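Local coordinates for inulin fructotransferase (Bacillus sp. snu-7, PDB 2INV), which cleaves inulin by intramolecular fructosyl transfer, acting as a lyase that releases a cyclic anhydride of two fructose units, at residues Gly228-Leu234 with Arg252-Glu258; Ala236-Leu242 with Phe259-Cys265. All blocks are in the same frame, centred on the assembly; numbering follows the deposited sequence.

Contact 1: Gly228-Leu234 with Arg252-Glu258. With FRU (beta-D-fructofuranose), chain D.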
ATOM      1  N   GLY A 228      18.074  -2.842 -15.253  1.00 14.67           N
ATOM      2  CA  GLY A 228      19.325  -2.717 -15.975  1.00 15.81           C
ATOM      3  C   GLY A 228      19.227  -1.772 -17.164  1.00 16.00           C
ATOM      4  O   GLY A 228      18.145  -1.574 -17.730  1.00 15.93           O
ATOM      5  N   PRO A 229      20.356  -1.160 -17.561  1.00 16.76           N
ATOM      6  CA  PRO A 229      20.480  -0.217 -18.679  1.00 17.87           C
ATOM      7  C   PRO A 229      19.765  -0.665 -19.948  1.00 18.51           C
ATOM      8  O   PRO A 229      19.229   0.160 -20.694  1.00 18.92           O
ATOM      9  CB  PRO A 229      21.984  -0.136 -18.888  1.00 17.88           C
ATOM     10  CG  PRO A 229      22.500  -0.211 -17.485  1.00 18.87           C
ATOM     11  CD  PRO A 229      21.648  -1.310 -16.861  1.00 17.37           C
ATOM     12  N   ASP A 230      19.761  -1.974 -20.179  1.00 18.90           N
ATOM     13  CA  ASP A 230      19.130  -2.559 -21.359  1.00 19.99           C
ATOM     14  C   ASP A 230      17.778  -3.163 -21.031  1.00 19.51           C
ATOM     15  O   ASP A 230      17.162  -3.822 -21.872  1.00 21.49           O
ATOM     16  CB  ASP A 230      20.019  -3.658 -21.931  1.00 21.79           C
ATOM     17  CG  ASP A 230      21.353  -3.136 -22.412  1.00 23.38           C
ATOM     18  OD1 ASP A 230      21.377  -2.102 -23.120  1.00 24.52           O
ATOM     19  OD2 ASP A 230      22.387  -3.758 -22.084  1.00 25.87           O
ATOM     20  N   GLY A 231      17.320  -2.956 -19.803  1.00 18.29           N
ATOM     21  CA  GLY A 231      16.048  -3.523 -19.413  1.00 17.22           C
ATOM     22  C   GLY A 231      15.058  -2.492 -18.925  1.00 16.29           C
ATOM     23  O   GLY A 231      15.370  -1.303 -18.804  1.00 15.81           O
ATOM     24  N   VAL A 232      13.859  -2.965 -18.621  1.00 14.57           N
ATOM     25  CA  VAL A 232      12.811  -2.103 -18.131  1.00 13.06           C
ATOM     26  C   VAL A 232      12.618  -2.381 -16.653  1.00 12.21           C
ATOM     27  O   VAL A 232      12.936  -3.477 -16.171  1.00 11.83           O
ATOM     28  CB  VAL A 232      11.503  -2.373 -18.872  1.00 14.54           C
ATOM     29  CG1 VAL A 232      11.671  -2.030 -20.349  1.00 15.04           C
ATOM     30  CG2 VAL A 232      11.103  -3.834 -18.718  1.00 14.63           C
ATOM     31  N   THR A 233      12.102  -1.392 -15.937  1.00 11.01           N
ATOM     32  CA  THR A 233      11.861  -1.574 -14.531  1.00 11.00           C
ATOM     33  C   THR A 233      10.421  -2.079 -14.514  1.00 11.59           C
ATOM     34  O   THR A 233      10.176  -3.259 -14.253  1.00 11.79           O
ATOM     35  CB  THR A 233      12.038  -0.249 -13.794  1.00 10.14           C
ATOM     36  OG1 THR A 233      13.333   0.284 -14.102  1.00 10.44           O
ATOM     37  CG2 THR A 233      11.942  -0.449 -12.289  1.00 10.13           C
ATOM     38  N   LEU A 234       9.467  -1.205 -14.825  1.00 11.77           N
ATOM     39  CA  LEU A 234       8.072  -1.624 -14.894  1.00 11.97           C
ATOM     40  C   LEU A 234       7.618  -1.366 -16.324  1.00 11.60           C
ATOM     41  O   LEU A 234       7.713  -0.245 -16.831  1.00 11.22           O
ATOM     42  CB  LEU A 234       7.193  -0.831 -13.933  1.00 12.31           C
ATOM     43  CG  LEU A 234       5.694  -1.124 -14.084  1.00 12.99           C
ATOM     44  CD1 LEU A 234       5.400  -2.585 -13.776  1.00 14.26           C
ATOM     45  CD2 LEU A 234       4.911  -0.215 -13.155  1.00 15.54           C
ATOM     46  N   ARG A 252      18.929   1.032 -12.571  1.00 16.44           N
ATOM     47  CA  ARG A 252      19.394   1.754 -13.870  1.00 16.20           C
ATOM     48  C   ARG A 252      18.749   0.963 -14.951  1.00 15.25           C
ATOM     49  O   ARG A 252      19.422   0.472 -15.855  1.00 16.70           O
ATOM     50  CB  ARG A 252      20.913   1.618 -13.807  1.00 16.30           C
ATOM     51  CG  ARG A 252      21.484   0.251 -13.848  1.00 17.30           C
ATOM     52  CD  ARG A 252      23.077   0.218 -13.685  1.00 17.75           C
ATOM     53  NE  ARG A 252      23.710   1.082 -12.733  1.00 18.57           N
ATOM     54  CZ  ARG A 252      24.011   0.709 -11.506  1.00 18.97           C
ATOM     55  NH1 ARG A 252      23.741  -0.515 -11.075  1.00 18.20           N
ATOM     56  NH2 ARG A 252      24.608   1.578 -10.701  1.00 20.04           N
ATOM     57  N   GLY A 253      17.341   0.889 -14.809  1.00 14.40           N
ATOM     58  CA  GLY A 253      16.617   0.564 -16.033  1.00 13.95           C
ATOM     59  C   GLY A 253      16.836   1.572 -17.145  1.00 14.48           C
ATOM     60  O   GLY A 253      17.375   2.647 -16.908  1.00 15.80           O
ATOM     61  N   ARG A 254      16.442   1.221 -18.366  1.00 13.02           N
ATOM     62  CA  ARG A 254      16.575   2.150 -19.487  1.00 13.11           C
ATOM     63  C   ARG A 254      15.459   3.150 -19.226  1.00 12.51           C
ATOM     64  O   ARG A 254      15.514   4.312 -19.644  1.00 13.07           O
ATOM     65  CB  ARG A 254      16.346   1.435 -20.829  1.00 13.10           C
ATOM     66  CG  ARG A 254      14.916   0.948 -21.046  1.00 14.95           C
ATOM     67  CD  ARG A 254      14.792   0.090 -22.304  1.00 15.40           C
ATOM     68  NE  ARG A 254      13.393  -0.133 -22.659  1.00 16.68           N
ATOM     69  CZ  ARG A 254      12.945  -1.213 -23.289  1.00 16.93           C
ATOM     70  NH1 ARG A 254      13.783  -2.181 -23.638  1.00 17.77           N
ATOM     71  NH2 ARG A 254      11.654  -1.330 -23.563  1.00 17.52           N
ATOM     72  N   SER A 255      14.448   2.662 -18.511  1.00 11.13           N
ATOM     73  CA  SER A 255      13.280   3.440 -18.121  1.00 10.89           C
ATOM     74  C   SER A 255      12.860   2.904 -16.758  1.00 11.76           C
ATOM     75  O   SER A 255      13.304   1.831 -16.349  1.00 11.18           O
ATOM     76  CB  SER A 255      12.145   3.254 -19.142  1.00 10.69           C
ATOM     77  OG  SER A 255      11.738   1.894 -19.198  1.00 11.16           O
ATOM     78  N   LEU A 256      12.019   3.650 -16.049  1.00 11.07           N
ATOM     79  CA  LEU A 256      11.557   3.205 -14.740  1.00 12.61           C
ATOM     80  C   LEU A 256      10.109   2.764 -14.871  1.00 13.14           C
ATOM     81  O   LEU A 256       9.685   1.797 -14.244  1.00 12.82           O
ATOM     82  CB  LEU A 256      11.687   4.325 -13.703  1.00 12.38           C
ATOM     83  CG  LEU A 256      13.115   4.765 -13.364  1.00 11.70           C
ATOM     84  CD1 LEU A 256      13.061   5.824 -12.275  1.00 12.50           C
ATOM     85  CD2 LEU A 256      13.951   3.575 -12.905  1.00 11.44           C
ATOM     86  N   ILE A 257       9.354   3.484 -15.689  1.00 13.04           N
ATOM     87  CA  ILE A 257       7.966   3.146 -15.940  1.00 13.82           C
ATOM     88  C   ILE A 257       7.744   3.327 -17.421  1.00 12.89           C
ATOM     89  O   ILE A 257       7.925   4.418 -17.966  1.00 12.94           O
ATOM     90  CB  ILE A 257       7.000   4.025 -15.143  1.00 14.63           C
ATOM     91  CG1 ILE A 257       7.134   3.699 -13.656  1.00 16.05           C
ATOM     92  CG2 ILE A 257       5.565   3.783 -15.614  1.00 15.59           C
ATOM     93  CD1 ILE A 257       6.324   4.589 -12.753  1.00 18.18           C
ATOM     94  N   GLU A 258       7.350   2.242 -18.071  1.00 12.65           N
ATOM     95  CA  GLU A 258       7.179   2.271 -19.505  1.00 12.60           C
ATOM     96  C   GLU A 258       5.907   1.586 -19.968  1.00 12.23           C
ATOM     97  O   GLU A 258       5.769   0.360 -19.887  1.00 11.96           O
ATOM     98  CB  GLU A 258       8.403   1.617 -20.147  1.00 14.06           C
ATOM     99  CG  GLU A 258       8.552   1.856 -21.612  1.00 14.58           C
ATOM    100  CD  GLU A 258       9.785   1.169 -22.143  1.00 17.08           C
ATOM    101  OE1 GLU A 258      10.851   1.301 -21.496  1.00 17.17           O
ATOM    102  OE2 GLU A 258       9.707   0.502 -23.203  1.00 17.69           O
TER
HETATM  103  C1  FRU D   2      24.462  -1.007  -6.813  1.00 25.78           C
HETATM  104  C2  FRU D   2      23.024  -0.370  -6.591  1.00 25.18           C
HETATM  105  C3  FRU D   2      21.853  -1.264  -7.090  1.00 24.41           C
HETATM  106  C4  FRU D   2      20.782  -0.279  -7.611  1.00 23.81           C
HETATM  107  C5  FRU D   2      21.625   0.884  -8.045  1.00 23.70           C
HETATM  108  C6  FRU D   2      21.000   2.174  -7.492  1.00 23.40           C
HETATM  109  O1  FRU D   2      24.576  -1.642  -8.114  1.00 25.60           O
HETATM  110  O3  FRU D   2      21.261  -2.434  -6.580  1.00 24.53           O
HETATM  111  O4  FRU D   2      19.959  -0.845  -8.615  1.00 22.82           O
HETATM  112  O5  FRU D   2      22.997   0.653  -7.567  1.00 24.61           O
HETATM  113  O6  FRU D   2      21.445   3.192  -8.291  1.00 23.25           O
HETATM  114  O   HOH W   1      10.492   0.640 -17.058  1.00  9.36           O
HETATM  115  O   HOH W   2      15.564   0.716 -12.638  1.00 13.68           O

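Contact 2: Ala236-Leu242 with Phe259-Cys265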
ATOM      1  N   ALA A 236       4.428  -2.091 -19.201  1.00 11.19           N
ATOM      2  CA  ALA A 236       3.035  -2.478 -19.369  1.00 12.48           C
ATOM      3  C   ALA A 236       2.605  -2.385 -20.830  1.00 12.10           C
ATOM      4  O   ALA A 236       2.782  -1.351 -21.473  1.00 13.94           O
ATOM      5  CB  ALA A 236       2.156  -1.604 -18.510  1.00 12.94           C
ATOM      6  N   GLU A 237       2.025  -3.465 -21.347  1.00 11.88           N
ATOM      7  CA  GLU A 237       1.595  -3.498 -22.739  1.00 11.50           C
ATOM      8  C   GLU A 237       0.091  -3.611 -22.907  1.00 11.27           C
ATOM      9  O   GLU A 237      -0.527  -4.596 -22.498  1.00 10.62           O
ATOM     10  CB  GLU A 237       2.272  -4.653 -23.480  1.00 11.51           C
ATOM     11  CG  GLU A 237       3.797  -4.588 -23.443  1.00 11.65           C
ATOM     12  CD  GLU A 237       4.441  -5.676 -24.279  1.00 10.79           C
ATOM     13  OE1 GLU A 237       3.749  -6.672 -24.600  1.00 12.73           O
ATOM     14  OE2 GLU A 237       5.646  -5.559 -24.581  1.00 12.44           O
ATOM     15  N   ASN A 238      -0.491  -2.587 -23.521  1.00 11.72           N
ATOM     16  CA  ASN A 238      -1.924  -2.553 -23.786  1.00 12.49           C
ATOM     17  C   ASN A 238      -2.728  -2.885 -22.536  1.00 13.21           C
ATOM     18  O   ASN A 238      -3.603  -3.752 -22.551  1.00 13.63           O
ATOM     19  CB  ASN A 238      -2.245  -3.530 -24.915  1.00 13.79           C
ATOM     20  CG  ASN A 238      -1.277  -3.396 -26.075  1.00 13.38           C
ATOM     21  OD1 ASN A 238      -1.122  -2.312 -26.648  1.00 13.28           O
ATOM     22  ND2 ASN A 238      -0.611  -4.494 -26.423  1.00 11.95           N
ATOM     23  N   HIS A 239      -2.399  -2.187 -21.452  1.00 12.63           N
ATOM     24  CA  HIS A 239      -3.075  -2.357 -20.179  1.00 12.63           C
ATOM     25  C   HIS A 239      -4.122  -1.287 -20.027  1.00 13.10           C
ATOM     26  O   HIS A 239      -3.990  -0.182 -20.556  1.00 12.64           O
ATOM     27  CB  HIS A 239      -2.098  -2.269 -19.008  1.00 11.49           C
ATOM     28  CG  HIS A 239      -1.655  -3.601 -18.497  1.00 12.60           C
ATOM     29  ND1 HIS A 239      -2.027  -4.089 -17.264  1.00 12.58           N
ATOM     30  CD2 HIS A 239      -0.861  -4.549 -19.051  1.00 13.17           C
ATOM     31  CE1 HIS A 239      -1.478  -5.277 -17.077  1.00 11.85           C
ATOM     32  NE2 HIS A 239      -0.767  -5.578 -18.146  1.00 12.61           N
ATOM     33  N   GLU A 240      -5.156  -1.631 -19.282  1.00 13.84           N
ATOM     34  CA  GLU A 240      -6.260  -0.742 -19.029  1.00 13.35           C
ATOM     35  C   GLU A 240      -6.546  -0.891 -17.548  1.00 12.46           C
ATOM     36  O   GLU A 240      -6.574  -2.005 -17.033  1.00 11.86           O
ATOM     37  CB  GLU A 240      -7.448  -1.192 -19.873  1.00 16.07           C
ATOM     38  CG  GLU A 240      -8.803  -0.678 -19.429  1.00 17.67           C
ATOM     39  CD  GLU A 240      -9.261   0.531 -20.212  1.00 19.10           C
ATOM     40  OE1 GLU A 240      -8.761   0.742 -21.339  1.00 19.99           O
ATOM     41  OE2 GLU A 240     -10.145   1.256 -19.709  1.00 18.73           O
ATOM     42  N   GLY A 241      -6.728   0.229 -16.858  1.00 11.82           N
ATOM     43  CA  GLY A 241      -6.999   0.183 -15.430  1.00 11.64           C
ATOM     44  C   GLY A 241      -5.800  -0.132 -14.547  1.00 11.21           C
ATOM     45  O   GLY A 241      -5.969  -0.500 -13.380  1.00 12.02           O
ATOM     46  N   LEU A 242      -4.591   0.024 -15.079  1.00 11.68           N
ATOM     47  CA  LEU A 242      -3.391  -0.242 -14.292  1.00 11.60           C
ATOM     48  C   LEU A 242      -3.174   0.855 -13.260  1.00 12.00           C
ATOM     49  O   LEU A 242      -3.236   2.040 -13.582  1.00 11.17           O
ATOM     50  CB  LEU A 242      -2.162  -0.341 -15.198  1.00 11.63           C
ATOM     51  CG  LEU A 242      -0.803  -0.662 -14.555  1.00 11.37           C
ATOM     52  CD1 LEU A 242      -0.879  -1.973 -13.784  1.00 10.77           C
ATOM     53  CD2 LEU A 242       0.272  -0.748 -15.629  1.00 10.05           C
ATOM     54  N   PHE A 259       4.984   2.397 -20.471  1.00 11.83           N
ATOM     55  CA  PHE A 259       3.703   1.919 -20.970  1.00 11.96           C
ATOM     56  C   PHE A 259       3.669   1.993 -22.492  1.00 12.12           C
ATOM     57  O   PHE A 259       4.055   3.006 -23.063  1.00 12.61           O
ATOM     58  CB  PHE A 259       2.556   2.828 -20.505  1.00 11.91           C
ATOM     59  CG  PHE A 259       2.252   2.782 -19.035  1.00 11.47           C
ATOM     60  CD1 PHE A 259       2.840   1.846 -18.196  1.00 10.69           C
ATOM     61  CD2 PHE A 259       1.308   3.666 -18.498  1.00 11.22           C
ATOM     62  CE1 PHE A 259       2.488   1.787 -16.840  1.00 10.10           C
ATOM     63  CE2 PHE A 259       0.957   3.610 -17.163  1.00 10.52           C
ATOM     64  CZ  PHE A 259       1.547   2.669 -16.331  1.00 11.33           C
ATOM     65  N   THR A 260       3.248   0.933 -23.164  1.00 12.38           N
ATOM     66  CA  THR A 260       3.084   1.066 -24.596  1.00 12.30           C
ATOM     67  C   THR A 260       1.627   0.774 -24.879  1.00 13.17           C
ATOM     68  O   THR A 260       1.121  -0.308 -24.585  1.00 13.71           O
ATOM     69  CB  THR A 260       3.995   0.154 -25.465  1.00 12.37           C
ATOM     70  OG1 THR A 260       3.546   0.229 -26.830  1.00 13.08           O
ATOM     71  CG2 THR A 260       3.962  -1.279 -24.995  1.00 12.28           C
ATOM     72  N   GLY A 261       0.952   1.782 -25.418  1.00 12.81           N
ATOM     73  CA  GLY A 261      -0.449   1.656 -25.762  1.00 12.06           C
ATOM     74  C   GLY A 261      -1.385   1.319 -24.615  1.00 11.97           C
ATOM     75  O   GLY A 261      -2.366   0.607 -24.821  1.00 11.38           O
ATOM     76  N   CYS A 262      -1.094   1.786 -23.406  1.00 12.54           N
ATOM     77  CA  CYS A 262      -1.988   1.506 -22.292  1.00 12.61           C
ATOM     78  C   CYS A 262      -2.976   2.664 -22.239  1.00 12.86           C
ATOM     79  O   CYS A 262      -2.639   3.786 -22.628  1.00 12.65           O
ATOM     80  CB  CYS A 262      -1.207   1.408 -20.979  1.00 13.72           C
ATOM     81  SG  CYS A 262       0.133   0.202 -21.012  1.00 11.95           S
ATOM     82  N   ASN A 263      -4.191   2.404 -21.768  1.00 12.56           N
ATOM     83  CA  ASN A 263      -5.188   3.465 -21.694  1.00 13.49           C
ATOM     84  C   ASN A 263      -5.822   3.524 -20.314  1.00 12.97           C
ATOM     85  O   ASN A 263      -6.002   2.505 -19.655  1.00 11.99           O
ATOM     86  CB  ASN A 263      -6.288   3.246 -22.739  1.00 14.35           C
ATOM     87  CG  ASN A 263      -5.752   3.216 -24.151  1.00 15.20           C
ATOM     88  OD1 ASN A 263      -5.013   4.109 -24.573  1.00 16.55           O
ATOM     89  ND2 ASN A 263      -6.121   2.183 -24.897  1.00 17.81           N
ATOM     90  N   ARG A 264      -6.167   4.733 -19.888  1.00 13.43           N
ATOM     91  CA  ARG A 264      -6.797   4.946 -18.595  1.00 13.82           C
ATOM     92  C   ARG A 264      -6.076   4.309 -17.414  1.00 13.11           C
ATOM     93  O   ARG A 264      -6.716   3.719 -16.540  1.00 12.67           O
ATOM     94  CB  ARG A 264      -8.229   4.420 -18.608  1.00 15.43           C
ATOM     95  CG  ARG A 264      -9.132   5.078 -19.605  1.00 18.98           C
ATOM     96  CD  ARG A 264      -9.581   4.074 -20.640  1.00 21.99           C
ATOM     97  NE  ARG A 264      -9.918   4.753 -21.883  1.00 25.19           N
ATOM     98  CZ  ARG A 264      -9.973   4.172 -23.073  1.00 23.76           C
ATOM     99  NH1 ARG A 264      -9.718   2.885 -23.195  1.00 22.46           N
ATOM    100  NH2 ARG A 264     -10.259   4.894 -24.146  1.00 25.84           N
ATOM    101  N   CYS A 265      -4.754   4.410 -17.376  1.00 12.17           N
ATOM    102  CA  CYS A 265      -4.019   3.836 -16.257  1.00 10.71           C
ATOM    103  C   CYS A 265      -3.631   4.982 -15.345  1.00 10.79           C
ATOM    104  O   CYS A 265      -3.856   6.153 -15.695  1.00  9.70           O
ATOM    105  CB  CYS A 265      -2.769   3.096 -16.742  1.00 11.07           C
ATOM    106  SG  CYS A 265      -3.121   1.696 -17.826  1.00 11.51           S
TER
HETATM  107  O   HOH W   3       1.438  -1.538 -27.321  1.00 15.22           O
HETATM  108  O   HOH W   4      -7.274  -0.376 -23.418  1.00 22.59           O

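Contact 1: Gly228-Leu234 with Arg252-Glu258
The carbonyl oxygen of Ser255 is claimed twice by Thr233: the hydroxyl makes the firm bond, Thr233 OG1 to Ser255 O at 2.7 Å, lying in the carbonyl plane on a lone pair, while the Thr233 backbone N adds a weak one. A chi1 of -54°, which sets OG1 beside that N, lets both reach the same oxygen. The hydroxyl also accepts a hydrogen bond from a water that in turn accepts one from Gly253 N. A second water ties Thr233 N and Leu234 O to Ser255 OG. Beyond the turn of Gly228-Gly231, Arg254 N points straight at Gly231 O (2.8 Å), and Leu234 O receives Glu258 N (2.8 Å). The Arg254 side chain runs beside Val232, whose CG1 lies over one guanidinium face, 3.3 Å from Arg254 CZ. That flat group grips Glu258 side-on, Arg254 NE to Glu258 OE1 at 3.1 Å and Arg254 NH2 to Glu258 OE2 at 2.7 Å; OE1 accepts Ser255 OG as well, on its anti lone pair. A leucine in place of Arg254 would probably leave the buried Glu258 carboxylate without its side-on partner, OE2 losing its bond from NH2. Arg252 packs its CG on Pro229 CD (3.4 Å) and sends NH1 to fructose O1 at 3.3 Å, with Tyr157 and Glu301 also binding its guanidinium. Corners at Thr233-Leu234 and Leu256-Ile257 stack as in a right-handed parallel beta-helix, next to the loop whose Arg252 lines the sugar pocket.

Contact 2: Ala236-Leu242 with Phe259-Cys265
Neighbouring rungs of the right-handed parallel beta-helix lie in register here, Ala236 beside Phe259 and Glu237 beside Thr260, and the two segments stay paired as they bend past Asn238 and Gly261. Thr260 N bonds to Ala236 O at 2.9 Å, and Asn238 N returns a nearly straight bond to Thr260 O at 3.0 Å. Past the bend, Asn263 N reaches His239 O (2.9 Å). Between these backbone bonds a thiol takes a place in the ladder: Cys262 SG accepts His239 N at 3.5 Å, with an angle of 165° at the hydrogen, and Cys265 SG receives a weak bond from Leu242 N. On the buried side, Ala236 CB touches Phe259 CD1 (3.5 Å). With CG anti to the backbone N (chi1 -178°), the Leu242 branch extends to the phenyl ring, CD2 meeting Phe259 CE1 at 3.6 Å, and Leu242 CB rests on Cys265 SG.

The other side is polar. Glu240 bends at its second torsion, and its OE1 meets Arg264 NH1 at 3.0 Å, on the syn lone pair and in the guanidinium plane, though the two flat groups are tilted 42° apart. A water joins Glu240 OE1 to Asn263 ND2. Arg264 NE also pairs with Glu288, close to Arg297 of the second subunit. The chemistry is therefore divided, thiols and hydrocarbon within, charged and hydrated groups on the other side, where the two carboxylates probably offset the like charges meeting at the subunit boundary.

How the contacts relate
Both contacts join the same two neighbouring rungs of the beta-helix, with their centres about 17 Å apart. The segments alternate along the chain: 228-234 and 236-242 follow one another on one rung, 252-258 and 259-265 on the next, so contact 2 carries on the pairing that contact 1 begins. Strands 232-240 and 258-260 are the shared neighbours, and the seam is probably closed by a hydrogen bond from Ala236 N to Glu258 O, 2.9 Å apart. Such continuous stacking is how a solenoid is built, rung on rung: contact 1 includes part of the loop that supplies Arg252 to the sugar pocket, while contact 2 runs on to a surface that meets the second subunit.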